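Uncharacterized protein (PDB 4O5P) is a type VI secretion phospholipase effector that probably hydrolyses membrane phospholipids with an alpha/beta-hydrolase-like catalytic domain. Local coordinates at residues Lys33-Ser36 with Asp37-Phe41; Ala496-Ala499 with Asn500-Pro503. One frame throughout, in Å; residues are numbered along the deposited sequence.

Overall arrangement
Interactions 1 and 2 are separate local turns of one chain: their centres lie 54 Å apart, and their nearest atoms are about 39 Å from each other. Residues 33-41 form a kink between two helices at the surface, its centre about 34 Å from that of the chain, packed against strands 62-71 and 225-236 of the central mixed sheet. Strand 225-236 leads into the probable nucleophile elbow at Ser237, so interaction 1 touches the scaffold of the presumed catalytic site rather than the site itself. Residues 496-503, their centre about 29 Å from that of the chain, belong to the Tle1-like C-terminal family region and pack on helix 571-587.

Interaction 1. Residues Lys33-Ser36 with Asp37-Phe41; sequences KQQS and DERVF
The guanidinium of Arg39 has Gln35 CB over one face, while Ser36 CA lies at its edge, near the plane, 3.5 Å from NH1. This is a helix-to-helix kink: helix 24-34 ends, Gln35 leaves helical angles (phi/psi -100°/19°) and stands at the N-cap position of helix 36-43. Arg39 folds back along the new helix toward the old one, its chain bent at chi3, and NH1 gives a hydrogen bond to Leu32 O, so the side chain ties the second helix to the last turn of the first.

The backbone begins regular helical bonding straight after the kink. Arg39 N donates to Gln35 O at 3.1 Å, and Val40 N reaches Ser36 O at 3.0 Å in a nearly straight bond. Val40 CG2 lies against that same Ser36 oxygen.

Ahead of these bonds, the N-H groups of Asp37 and Glu38, in the first turn of helix 36-43, turn to water, while Ser36 N makes a weak bond back to Lys33 O. Gln34 O, at the end of the old helix, accepts from two waters. The first takes the N-H of Glu38, its oxygen 2.9 Å from Glu38 N. The second water's oxygen accepts from Asp37 N at 3.1 Å. The Asp37 side chain packs on Ala64 and Leu227 of the central sheet, and its OD2 forms a salt bridge with Arg230, a setting likely to favour the charged carboxylate. With CG beside its own backbone N (chi1 -79°), the group also comes close to the second water, which donates to Asp37 OD2 at 2.6 Å.

Interaction 2. Residues Ala496-Ala499 with Asn500-Pro503; sequences AFFA and NVPP
Phe497 O takes the N-H of Asn500 at 2.9 Å, and one residue further on Phe498 O takes that of Val501 at 3.2 Å. Together with the bond from Ala499 N to Ala496 O, also 3.2 Å, these make three successive i to i+3 links, so each amide from Ala499 to Val501 is satisfied by the carbonyl three residues back. The geometry is that of tight turning: Asn500 N sits above the carbonyl plane of Phe497, 51° out of it, and Val501 N stands even further above that of Phe498, at 70°. Neither donor uses a lone-pair direction.

Phe498 O is gripped twice, since a water also donates to it at 2.6 Å. The same water gives its other hydrogen to Val501 O at 2.7 Å, and so bridges the two carbonyls across the turn as the chain opens out. Asn500 contributes mainly through its backbone; its side-chain OD1 lies 3.5 Å from Ala499 C, a plain contact.

On the apolar side, the Phe498 ring, its CG swung anti to the backbone N (chi1 -175°), brings CD1 to 4.0 Å from Val501 CG2. The two side chains cross obliquely, and CG2 also rests near the Phe498 carbonyl oxygen. Helix 571-587 packs against both: Phe498 meets Leu576, and Val501 reaches Gln572 and Leu575. Leu492 touches both phenylalanines, and the buried Phe497 also meets Lys393.

From Val501 on the backbone is extended through Pro502 and Pro503, neither of which has an amide hydrogen to offer. The whole is a run of overlapping beta turns, each closed by an i to i+3 bond, ending in a polyproline-like exit within the linker between helices 469-487 and 507-528.

Interaction 1. Residues Lys33-Ser36 with Asp37-Phe41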
loop_
_atom_site.group_PDB
_atom_site.type_symbol
_atom_site.label_atom_id
_atom_site.label_comp_id
_atom_site.label_asym_id
_atom_site.label_seq_id
_atom_site.Cartn_x
_atom_site.Cartn_y
_atom_site.Cartn_z
ATOM N N LYS A 33 -26.544 4.753 14.890
ATOM C CA LYS A 33 -25.564 3.667 14.868
ATOM C C LYS A 33 -24.448 3.897 15.881
ATOM O O LYS A 33 -24.035 2.970 16.588
ATOM C CB LYS A 33 -24.972 3.490 13.462
ATOM C CG LYS A 33 -25.750 2.509 12.619
ATOM C CD LYS A 33 -25.151 2.326 11.240
ATOM C CE LYS A 33 -26.246 1.898 10.275
ATOM N NZ LYS A 33 -25.705 1.210 9.060
ATOM N N GLN A 34 -23.950 5.126 15.950
ATOM C CA GLN A 34 -22.912 5.426 16.935
ATOM C C GLN A 34 -23.357 5.213 18.383
ATOM O O GLN A 34 -22.541 4.862 19.238
ATOM C CB GLN A 34 -22.400 6.845 16.740
ATOM C CG GLN A 34 -21.619 6.997 15.451
ATOM C CD GLN A 34 -21.595 8.420 14.981
ATOM O OE1 GLN A 34 -21.919 9.330 15.739
ATOM N NE2 GLN A 34 -21.229 8.628 13.716
ATOM N N GLN A 35 -24.650 5.410 18.648
ATOM C CA GLN A 35 -25.179 5.336 20.010
ATOM C C GLN A 35 -25.852 4.000 20.328
ATOM O O GLN A 35 -26.635 3.914 21.276
ATOM C CB GLN A 35 -26.203 6.447 20.253
ATOM C CG GLN A 35 -25.729 7.864 20.020
ATOM C CD GLN A 35 -26.884 8.853 20.111
ATOM O OE1 GLN A 35 -28.056 8.458 20.130
ATOM N NE2 GLN A 35 -26.563 10.142 20.172
ATOM N N SER A 36 -25.568 2.961 19.548
ATOM C CA SER A 36 -26.255 1.678 19.737
ATOM C C SER A 36 -25.872 0.993 21.055
ATOM O O SER A 36 -26.738 0.452 21.764
ATOM C CB SER A 36 -26.034 0.741 18.539
ATOM O OG SER A 36 -24.665 0.406 18.384
ATOM N N ASP A 37 -24.583 1.027 21.383
ATOM C CA ASP A 37 -24.094 0.492 22.652
ATOM C C ASP A 37 -24.815 1.097 23.863
ATOM O O ASP A 37 -25.280 0.365 24.753
ATOM C CB ASP A 37 -22.585 0.722 22.773
ATOM C CG ASP A 37 -21.779 -0.293 21.985
ATOM O OD1 ASP A 37 -22.065 -1.505 22.110
ATOM O OD2 ASP A 37 -20.863 0.117 21.241
ATOM N N GLU A 38 -24.893 2.428 23.887
ATOM C CA GLU A 38 -25.600 3.160 24.938
ATOM C C GLU A 38 -27.060 2.742 25.015
ATOM O O GLU A 38 -27.600 2.599 26.099
ATOM C CB GLU A 38 -25.525 4.668 24.706
ATOM C CG GLU A 38 -24.126 5.249 24.811
ATOM C CD GLU A 38 -24.115 6.756 24.627
ATOM O OE1 GLU A 38 -25.028 7.426 25.160
ATOM O OE2 GLU A 38 -23.195 7.269 23.947
ATOM N N ARG A 39 -27.695 2.552 23.861
ATOM C CA ARG A 39 -29.085 2.106 23.823
ATOM C C ARG A 39 -29.265 0.754 24.488
ATOM O O ARG A 39 -30.122 0.601 25.362
ATOM C CB ARG A 39 -29.567 1.992 22.390
ATOM C CG ARG A 39 -30.253 3.208 21.884
ATOM C CD ARG A 39 -31.041 2.865 20.642
ATOM N NE ARG A 39 -31.061 4.017 19.767
ATOM C CZ ARG A 39 -30.122 4.263 18.864
ATOM N NH1 ARG A 39 -29.108 3.417 18.696
ATOM N NH2 ARG A 39 -30.209 5.351 18.123
ATOM N N VAL A 40 -28.475 -0.228 24.053
ATOM C CA VAL A 40 -28.520 -1.553 24.665
ATOM C C VAL A 40 -28.341 -1.455 26.175
ATOM O O VAL A 40 -29.114 -2.034 26.949
ATOM C CB VAL A 40 -27.423 -2.472 24.123
ATOM C CG1 VAL A 40 -27.489 -3.827 24.815
ATOM C CG2 VAL A 40 -27.559 -2.629 22.629
ATOM N N PHE A 41 -27.330 -0.697 26.592
ATOM C CA PHE A 41 -26.987 -0.608 28.004
ATOM C C PHE A 41 -28.041 0.121 28.843
ATOM O O PHE A 41 -28.231 -0.188 30.017
ATOM C CB PHE A 41 -25.626 0.068 28.179
ATOM C CG PHE A 41 -25.199 0.183 29.605
ATOM C CD1 PHE A 41 -24.666 -0.912 30.268
ATOM C CD2 PHE A 41 -25.346 1.379 30.293
ATOM C CE1 PHE A 41 -24.273 -0.813 31.589
ATOM C CE2 PHE A 41 -24.960 1.484 31.612
ATOM C CZ PHE A 41 -24.424 0.387 32.264
HETATM O O HOH W 1 -23.204 3.834 22.021
HETATM O O HOH W 2 -21.964 2.074 19.993
#

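Interaction 2. Residues Ala496-Ala499 with Asn500-Pro503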
loop_
_atom_site.group_PDB
_atom_site.type_symbol
_atom_site.label_atom_id
_atom_site.label_comp_id
_atom_site.label_asym_id
_atom_site.label_seq_id
_atom_site.Cartn_x
_atom_site.Cartn_y
_atom_site.Cartn_z
ATOM N N ALA A 496 -3.150 16.705 -27.826
ATOM C CA ALA A 496 -3.750 17.841 -27.130
ATOM C C ALA A 496 -3.395 17.865 -25.660
ATOM O O ALA A 496 -2.959 18.894 -25.141
ATOM C CB ALA A 496 -5.273 17.840 -27.309
ATOM N N PHE A 497 -3.584 16.740 -24.975
ATOM C CA PHE A 497 -3.428 16.752 -23.517
ATOM C C PHE A 497 -1.989 17.055 -23.076
ATOM O O PHE A 497 -1.761 17.726 -22.053
ATOM C CB PHE A 497 -3.991 15.470 -22.864
ATOM C CG PHE A 497 -2.989 14.348 -22.725
ATOM C CD1 PHE A 497 -2.758 13.475 -23.771
ATOM C CD2 PHE A 497 -2.297 14.160 -21.534
ATOM C CE1 PHE A 497 -1.851 12.449 -23.641
ATOM C CE2 PHE A 497 -1.383 13.137 -21.393
ATOM C CZ PHE A 497 -1.164 12.274 -22.447
ATOM N N PHE A 498 -1.030 16.597 -23.876
ATOM C CA PHE A 498 0.371 16.750 -23.530
ATOM C C PHE A 498 0.777 18.214 -23.458
ATOM O O PHE A 498 1.735 18.565 -22.770
ATOM C CB PHE A 498 1.263 16.002 -24.518
ATOM C CG PHE A 498 2.704 16.040 -24.144
ATOM C CD1 PHE A 498 3.197 15.180 -23.175
ATOM C CD2 PHE A 498 3.568 16.953 -24.732
ATOM C CE1 PHE A 498 4.536 15.222 -22.791
ATOM C CE2 PHE A 498 4.912 17.009 -24.350
ATOM C CZ PHE A 498 5.390 16.125 -23.373
ATOM N N ALA A 499 0.053 19.069 -24.173
ATOM C CA ALA A 499 0.384 20.486 -24.193
ATOM C C ALA A 499 0.137 21.111 -22.829
ATOM O O ALA A 499 0.720 22.148 -22.514
ATOM C CB ALA A 499 -0.394 21.213 -25.278
ATOM N N ASN A 500 -0.712 20.482 -22.014
ATOM C CA ASN A 500 -1.006 21.047 -20.699
ATOM C C ASN A 500 -0.285 20.357 -19.545
ATOM O O ASN A 500 -0.594 20.584 -18.368
ATOM C CB ASN A 500 -2.515 21.106 -20.453
ATOM C CG ASN A 500 -3.217 22.046 -21.412
ATOM O OD1 ASN A 500 -2.641 23.043 -21.859
ATOM N ND2 ASN A 500 -4.463 21.731 -21.739
ATOM N N VAL A 501 0.673 19.507 -19.885
ATOM C CA VAL A 501 1.586 18.992 -18.892
ATOM C C VAL A 501 2.498 20.147 -18.512
ATOM O O VAL A 501 3.076 20.777 -19.388
ATOM C CB VAL A 501 2.446 17.852 -19.466
ATOM C CG1 VAL A 501 3.517 17.438 -18.455
ATOM C CG2 VAL A 501 1.556 16.675 -19.880
ATOM N N PRO A 502 2.615 20.433 -17.209
ATOM C CA PRO A 502 3.467 21.526 -16.717
ATOM C C PRO A 502 4.907 21.348 -17.209
ATOM O O PRO A 502 5.369 20.218 -17.354
ATOM C CB PRO A 502 3.384 21.387 -15.188
ATOM C CG PRO A 502 2.109 20.615 -14.933
ATOM C CD PRO A 502 1.986 19.675 -16.113
ATOM N N PRO A 503 5.597 22.455 -17.500
ATOM C CA PRO A 503 6.970 22.346 -18.011
ATOM C C PRO A 503 7.897 21.813 -16.929
ATOM O O PRO A 503 7.695 22.139 -15.755
ATOM C CB PRO A 503 7.329 23.792 -18.356
ATOM C CG PRO A 503 6.471 24.627 -17.445
ATOM C CD PRO A 503 5.187 23.852 -17.255
HETATM O O HOH W 3 3.553 20.206 -21.947
#